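Long-range contact in cellulose binding protein (Clavibacter michiganensis, PDB 4JJO), which probably binds cell-wall polysaccharides and loosens the wall as an expansin module, within a longer protein that probably hydrolyses cellulose: residues 165-169 and 180-186. Sequence-based numbering, arbitrary orientation.
Sequences GPLTV and VLPGLRM
A G1 beta bulge interrupts the hairpin of strands 167-173 and 178-184 in the expansin C-terminal domain: Gly-183 and Leu-184 together face Leu-167. Two antiparallel hydrogen-bonded pairs frame it. Leu-167 N gives Leu-184 O a short bond of 2.7 Å, and Leu-184 N returns one to Leu-167 O at 3.0 Å, in the carbonyl plane but bent at the hydrogen (139°). At the other pair Leu-181 N reaches Val-169 O at 2.8 Å, while Val-169 N comes to Leu-181 O from well above the carbonyl plane. Gly-183 takes the positive phi (77°) of the bulge and turns its N-H to a water 3.0 Å away, which accepts the hydrogen bond. Chi1 of Thr-168 (-64°) sends OG1 to that same water, 2.8 Å off, linking the two strands on the outer face, and leaves CG2, anti to the backbone N, to meet Val-180 CG1 at 3.6 Å. The buried face carries Leu-167, Val-169, Leu-181 and Leu-184. The side chains of Val-169 and Leu-184 lie nearly perpendicular, with Val-169 CG2 pressed tightly on Leu-184 CD1 (3.5 Å); beyond them Met-186 CE approaches Leu-167 CD2. Strand 178-184 is outermost in its sheet within the chain. Strand 134-141 flanks Thr-168 and Val-169 through Gln-140 and Val-137, while Ile-112 of strand 111-114 packs against Leu-181 and Leu-184.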
# COMPACT_ATOMS: atom_id res chain seq x y z
N GLY A 165 -26.36 -6.65 -2.03
CA GLY A 165 -26.32 -6.79 -0.59
C GLY A 165 -24.92 -6.62 -0.03
O GLY A 165 -24.01 -6.21 -0.75
N PRO A 166 -24.75 -6.93 1.26
CA PRO A 166 -23.47 -6.76 1.97
C PRO A 166 -22.36 -7.60 1.36
O PRO A 166 -22.60 -8.76 1.01
CB PRO A 166 -23.79 -7.25 3.39
CG PRO A 166 -25.27 -7.30 3.49
CD PRO A 166 -25.77 -7.57 2.11
N LEU A 167 -21.17 -7.03 1.23
CA LEU A 167 -20.03 -7.75 0.69
C LEU A 167 -19.26 -8.47 1.78
O LEU A 167 -19.07 -7.94 2.88
CB LEU A 167 -19.08 -6.80 -0.04
CG LEU A 167 -19.48 -6.30 -1.43
CD1 LEU A 167 -20.79 -5.54 -1.37
CD2 LEU A 167 -18.37 -5.42 -1.99
N THR A 168 -18.82 -9.68 1.48
CA THR A 168 -17.86 -10.38 2.31
C THR A 168 -16.57 -10.52 1.52
O THR A 168 -16.56 -11.09 0.42
CB THR A 168 -18.36 -11.77 2.75
OG1 THR A 168 -19.52 -11.62 3.58
CG2 THR A 168 -17.28 -12.50 3.53
N VAL A 169 -15.48 -9.99 2.06
CA VAL A 169 -14.21 -9.95 1.35
C VAL A 169 -13.15 -10.76 2.08
O VAL A 169 -12.94 -10.59 3.28
CB VAL A 169 -13.71 -8.50 1.21
CG1 VAL A 169 -12.36 -8.47 0.51
CG2 VAL A 169 -14.72 -7.65 0.47
N VAL A 180 -11.27 -12.59 6.88
CA VAL A 180 -12.58 -12.53 6.24
C VAL A 180 -13.35 -11.36 6.81
O VAL A 180 -13.52 -11.25 8.03
CB VAL A 180 -13.37 -13.83 6.44
CG1 VAL A 180 -14.78 -13.69 5.90
CG2 VAL A 180 -12.65 -14.99 5.76
N LEU A 181 -13.81 -10.48 5.93
CA LEU A 181 -14.39 -9.21 6.33
C LEU A 181 -15.85 -9.12 5.90
O LEU A 181 -16.15 -8.73 4.77
CB LEU A 181 -13.60 -8.06 5.69
CG LEU A 181 -12.08 -8.18 5.81
CD1 LEU A 181 -11.39 -7.16 4.92
CD2 LEU A 181 -11.63 -8.02 7.25
N PRO A 182 -16.77 -9.47 6.81
CA PRO A 182 -18.21 -9.45 6.52
C PRO A 182 -18.85 -8.08 6.68
O PRO A 182 -18.30 -7.19 7.33
CB PRO A 182 -18.78 -10.40 7.57
CG PRO A 182 -17.87 -10.24 8.72
CD PRO A 182 -16.50 -10.04 8.15
N GLY A 183 -20.02 -7.92 6.07
CA GLY A 183 -20.87 -6.77 6.33
C GLY A 183 -20.42 -5.48 5.66
O GLY A 183 -20.93 -4.41 5.98
N LEU A 184 -19.48 -5.59 4.73
CA LEU A 184 -19.01 -4.42 4.01
C LEU A 184 -20.10 -3.89 3.09
O LEU A 184 -20.88 -4.66 2.53
CB LEU A 184 -17.76 -4.76 3.20
CG LEU A 184 -16.52 -5.13 4.03
CD1 LEU A 184 -15.39 -5.54 3.12
CD2 LEU A 184 -16.11 -3.98 4.93
N ARG A 185 -20.14 -2.58 2.94
CA ARG A 185 -21.17 -1.94 2.13
C ARG A 185 -20.63 -1.51 0.78
O ARG A 185 -19.44 -1.24 0.64
CB ARG A 185 -21.74 -0.73 2.87
CG ARG A 185 -22.54 -1.10 4.11
CD ARG A 185 -22.88 0.11 4.97
NE ARG A 185 -21.72 0.59 5.71
CZ ARG A 185 -20.97 1.63 5.36
NH1 ARG A 185 -19.94 1.98 6.12
NH2 ARG A 185 -21.24 2.34 4.27
N MET A 186 -21.51 -1.46 -0.21
CA MET A 186 -21.18 -0.88 -1.49
C MET A 186 -21.21 0.63 -1.31
O MET A 186 -22.18 1.30 -1.67
CB MET A 186 -22.17 -1.32 -2.56
CG MET A 186 -21.97 -0.67 -3.92
SD MET A 186 -20.31 -0.90 -4.59
CE MET A 186 -20.17 -2.68 -4.57
O HOH W 1 -21.51 -9.84 4.32